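Local coordinates for bifunctional purine biosynthetic protein ADE5,7 (Cryptococcus neoformans var. grubii serotype A, PDB 7LVO), which catalyses two steps of de novo purine biosynthesis, this N-terminal half being the ATP-dependent ligase that joins glycine to phosphoribosylamine, at residues A[394-408]-A[420-434]. Numbering follows the deposited sequence.
Sequences KGLPMTLNPTPEGVE and VTVTDGGRVLAVCAS. With EDO (1,2-ethanediol), chain C.
T423 OG1 accepts two backbone N-H groups from the facing loop: L396 N at 3.0 Å and, more weakly, G395 N at 3.2 Å. Its chi1 of 61° sets the hydroxyl between the backbone N and the carbonyl carbon, turned to this loop, while CG2 lies near M398 CG. Threonine suits the place because its hydroxyl can accept the loop's N-H groups while its methyl packs on the methionine chain. The same N-H of G395 is shared with T423 O, standing well above that carbonyl's plane, and G395 takes a positive phi (101°) at which a side chain would jam against the preceding carbonyl. T423 N returns a hydrogen bond to L396 O, 2.9 Å away, and M398 N donates to T421 O at 2.8 Å, almost in line with the C=O bond. Both segments belong to the C domain of GAR synthetase, where strand 427-435 is hydrogen-bonded to edge strand 407-411 in an antiparallel sheet; E408 and C432 exchange both N-H...O bonds, the one from E408 N nearly straight (165°). Between these two ends M398 bends at chi3 and brings CE tip to tip with V428 CG1 and tightly against L429 CD2, 3.5 Å away, a flexible, unbranched chain that can thread its methyl in among these branched aliphatic side chains. L400 lies alongside L429, the two side chains pointing in opposite senses with their CD2 methyls in contact. Beyond them V407 CG1 presses on V431 CG1 at 3.4 Å, and helix 438-449 covers the pair, L444 lying on V407 and I449 on V431.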
# COMPACT_ATOMS: atom_id res chain seq x y z
N LYS A 394 23.14 -3.41 -5.80
CA LYS A 394 22.91 -2.66 -4.58
C LYS A 394 24.22 -2.09 -4.06
O LYS A 394 25.30 -2.62 -4.33
CB LYS A 394 22.27 -3.53 -3.48
CG LYS A 394 20.94 -4.14 -3.86
CD LYS A 394 20.26 -4.78 -2.67
CE LYS A 394 21.09 -5.91 -2.08
NZ LYS A 394 20.39 -6.56 -0.93
N GLY A 395 24.11 -1.00 -3.30
CA GLY A 395 25.25 -0.43 -2.61
C GLY A 395 25.87 0.78 -3.26
O GLY A 395 26.90 1.26 -2.77
N LEU A 396 25.28 1.31 -4.33
CA LEU A 396 25.88 2.45 -5.01
C LEU A 396 25.77 3.69 -4.12
O LEU A 396 24.72 3.94 -3.53
CB LEU A 396 25.19 2.70 -6.35
CG LEU A 396 25.46 1.72 -7.49
CD1 LEU A 396 26.97 1.61 -7.77
CD2 LEU A 396 24.87 0.36 -7.22
N PRO A 397 26.84 4.50 -4.03
CA PRO A 397 26.75 5.72 -3.22
C PRO A 397 25.83 6.74 -3.87
O PRO A 397 25.77 6.86 -5.09
CB PRO A 397 28.20 6.24 -3.18
CG PRO A 397 29.05 5.12 -3.70
CD PRO A 397 28.18 4.31 -4.61
N MET A 398 25.12 7.48 -3.02
CA MET A 398 24.09 8.41 -3.47
C MET A 398 24.50 9.84 -3.17
O MET A 398 25.00 10.14 -2.08
CB MET A 398 22.75 8.09 -2.81
CG MET A 398 22.21 6.72 -3.14
SD MET A 398 20.78 6.26 -2.15
CE MET A 398 19.65 7.59 -2.57
N THR A 399 24.29 10.72 -4.14
CA THR A 399 24.49 12.15 -3.98
C THR A 399 23.13 12.80 -3.74
O THR A 399 22.25 12.75 -4.60
CB THR A 399 25.15 12.76 -5.21
OG1 THR A 399 26.38 12.06 -5.49
CG2 THR A 399 25.46 14.24 -4.99
N LEU A 400 22.96 13.39 -2.55
CA LEU A 400 21.70 14.02 -2.15
C LEU A 400 21.98 15.47 -1.80
O LEU A 400 22.44 15.78 -0.70
CB LEU A 400 21.08 13.27 -0.97
CG LEU A 400 20.82 11.78 -1.18
CD1 LEU A 400 20.56 11.08 0.14
CD2 LEU A 400 19.67 11.56 -2.14
N ASN A 401 21.72 16.36 -2.74
CA ASN A 401 21.90 17.79 -2.55
C ASN A 401 20.61 18.42 -2.06
O ASN A 401 19.55 17.78 -2.07
CB ASN A 401 22.37 18.41 -3.86
CG ASN A 401 23.70 17.86 -4.33
OD1 ASN A 401 24.66 17.80 -3.55
ND2 ASN A 401 23.78 17.45 -5.59
N PRO A 402 20.65 19.67 -1.61
CA PRO A 402 19.42 20.31 -1.10
C PRO A 402 18.35 20.33 -2.18
O PRO A 402 18.58 20.76 -3.31
CB PRO A 402 19.88 21.72 -0.72
CG PRO A 402 21.35 21.58 -0.47
CD PRO A 402 21.83 20.54 -1.45
N THR A 403 17.16 19.87 -1.81
CA THR A 403 16.04 19.85 -2.75
C THR A 403 15.29 21.18 -2.70
O THR A 403 15.37 21.91 -1.71
CB THR A 403 15.09 18.70 -2.42
OG1 THR A 403 14.53 18.89 -1.11
CG2 THR A 403 15.83 17.38 -2.46
N PRO A 404 14.57 21.52 -3.77
CA PRO A 404 13.80 22.77 -3.78
C PRO A 404 12.92 22.92 -2.54
O PRO A 404 12.71 21.98 -1.78
CB PRO A 404 12.95 22.66 -5.06
CG PRO A 404 13.77 21.79 -5.96
CD PRO A 404 14.47 20.80 -5.06
N GLU A 405 12.39 24.13 -2.36
CA GLU A 405 11.76 24.49 -1.09
C GLU A 405 10.67 23.51 -0.70
O GLU A 405 10.61 23.06 0.45
CB GLU A 405 11.21 25.92 -1.18
CG GLU A 405 10.62 26.44 0.11
CD GLU A 405 10.16 27.89 -0.01
OE1 GLU A 405 10.36 28.49 -1.09
OE2 GLU A 405 9.60 28.41 0.97
N GLY A 406 9.79 23.18 -1.64
CA GLY A 406 8.62 22.39 -1.31
C GLY A 406 8.69 20.94 -1.74
O GLY A 406 7.66 20.31 -2.00
N VAL A 407 9.89 20.39 -1.79
CA VAL A 407 10.12 19.01 -2.19
C VAL A 407 10.46 18.19 -0.95
O VAL A 407 11.29 18.62 -0.13
CB VAL A 407 11.24 18.90 -3.24
CG1 VAL A 407 11.52 17.45 -3.57
CG2 VAL A 407 10.86 19.66 -4.49
N GLU A 408 9.84 17.03 -0.82
CA GLU A 408 10.13 16.07 0.24
C GLU A 408 10.64 14.79 -0.39
O GLU A 408 10.00 14.24 -1.30
CB GLU A 408 8.90 15.79 1.11
CG GLU A 408 8.41 16.99 1.91
CD GLU A 408 9.45 17.47 2.91
OE1 GLU A 408 10.34 16.68 3.27
OE2 GLU A 408 9.36 18.64 3.34
N VAL A 420 27.51 7.65 4.68
CA VAL A 420 27.16 7.77 3.27
C VAL A 420 25.92 6.94 2.98
O VAL A 420 25.81 5.79 3.43
CB VAL A 420 28.32 7.35 2.35
CG1 VAL A 420 28.62 5.87 2.53
CG2 VAL A 420 28.01 7.67 0.91
N THR A 421 24.97 7.51 2.24
CA THR A 421 23.75 6.81 1.88
C THR A 421 23.96 6.07 0.56
O THR A 421 24.41 6.66 -0.43
CB THR A 421 22.58 7.79 1.76
OG1 THR A 421 22.47 8.55 2.96
CG2 THR A 421 21.28 7.04 1.51
N VAL A 422 23.60 4.79 0.55
CA VAL A 422 23.78 3.94 -0.63
C VAL A 422 22.46 3.27 -0.96
O VAL A 422 21.61 3.06 -0.08
CB VAL A 422 24.89 2.89 -0.43
CG1 VAL A 422 26.20 3.56 -0.04
CG2 VAL A 422 24.47 1.87 0.63
N THR A 423 22.28 2.93 -2.23
CA THR A 423 21.10 2.20 -2.64
C THR A 423 21.05 0.85 -1.93
O THR A 423 22.09 0.25 -1.62
CB THR A 423 21.09 1.99 -4.16
OG1 THR A 423 22.24 1.22 -4.54
CG2 THR A 423 21.13 3.33 -4.88
N ASP A 424 19.82 0.38 -1.67
CA ASP A 424 19.64 -0.89 -0.98
C ASP A 424 18.36 -1.61 -1.42
O ASP A 424 17.84 -2.44 -0.66
CB ASP A 424 19.62 -0.65 0.54
CG ASP A 424 19.79 -1.93 1.34
OD1 ASP A 424 20.79 -2.64 1.11
OD2 ASP A 424 18.94 -2.21 2.21
N GLY A 425 17.85 -1.31 -2.61
CA GLY A 425 16.66 -1.98 -3.10
C GLY A 425 16.36 -1.53 -4.51
O GLY A 425 17.06 -0.70 -5.08
N GLY A 426 15.30 -2.11 -5.06
CA GLY A 426 14.87 -1.77 -6.41
C GLY A 426 14.39 -0.34 -6.52
O GLY A 426 14.97 0.46 -7.27
N ARG A 427 13.32 -0.01 -5.79
CA ARG A 427 12.88 1.37 -5.66
C ARG A 427 13.70 2.03 -4.56
O ARG A 427 13.62 1.64 -3.39
CB ARG A 427 11.38 1.42 -5.35
CG ARG A 427 10.51 0.80 -6.44
CD ARG A 427 9.03 1.05 -6.20
NE ARG A 427 8.52 0.30 -5.06
CZ ARG A 427 7.30 0.42 -4.56
NH1 ARG A 427 6.41 1.24 -5.10
NH2 ARG A 427 6.95 -0.32 -3.52
N VAL A 428 14.49 3.03 -4.94
CA VAL A 428 15.43 3.65 -4.01
C VAL A 428 14.77 4.74 -3.18
O VAL A 428 14.87 4.74 -1.95
CB VAL A 428 16.65 4.19 -4.79
CG1 VAL A 428 17.69 4.75 -3.83
CG2 VAL A 428 17.26 3.09 -5.64
N LEU A 429 14.10 5.68 -3.83
CA LEU A 429 13.47 6.78 -3.12
C LEU A 429 12.37 7.37 -4.00
O LEU A 429 12.18 6.97 -5.15
CB LEU A 429 14.50 7.83 -2.70
CG LEU A 429 15.36 8.50 -3.79
CD1 LEU A 429 14.55 9.52 -4.58
CD2 LEU A 429 16.59 9.13 -3.17
N ALA A 430 11.65 8.34 -3.44
CA ALA A 430 10.59 9.04 -4.15
C ALA A 430 10.73 10.53 -3.90
O ALA A 430 10.86 10.95 -2.74
CB ALA A 430 9.21 8.54 -3.70
N VAL A 431 10.73 11.31 -4.96
CA VAL A 431 10.77 12.77 -4.88
C VAL A 431 9.33 13.26 -5.00
O VAL A 431 8.67 13.01 -6.01
CB VAL A 431 11.66 13.37 -5.98
CG1 VAL A 431 11.78 14.88 -5.79
CG2 VAL A 431 13.03 12.72 -5.96
N CYS A 432 8.85 13.95 -3.98
CA CYS A 432 7.43 14.26 -3.85
C CYS A 432 7.24 15.75 -3.60
O CYS A 432 8.13 16.43 -3.08
CB CYS A 432 6.81 13.46 -2.70
SG CYS A 432 7.29 11.71 -2.67
N ALA A 433 6.06 16.25 -3.98
CA ALA A 433 5.74 17.66 -3.81
C ALA A 433 4.24 17.85 -3.93
O ALA A 433 3.53 17.06 -4.55
CB ALA A 433 6.48 18.52 -4.85
N SER A 434 3.76 18.94 -3.32
CA SER A 434 2.38 19.38 -3.46
C SER A 434 2.36 20.82 -3.95
O SER A 434 3.33 21.56 -3.79
CB SER A 434 1.62 19.26 -2.13
OG SER A 434 2.15 20.14 -1.16
C1 EDO C . 11.13 -2.28 -4.57
O1 EDO C . 12.09 -3.10 -3.89
C2 EDO C . 9.75 -2.91 -4.52
O2 EDO C . 9.25 -2.87 -3.18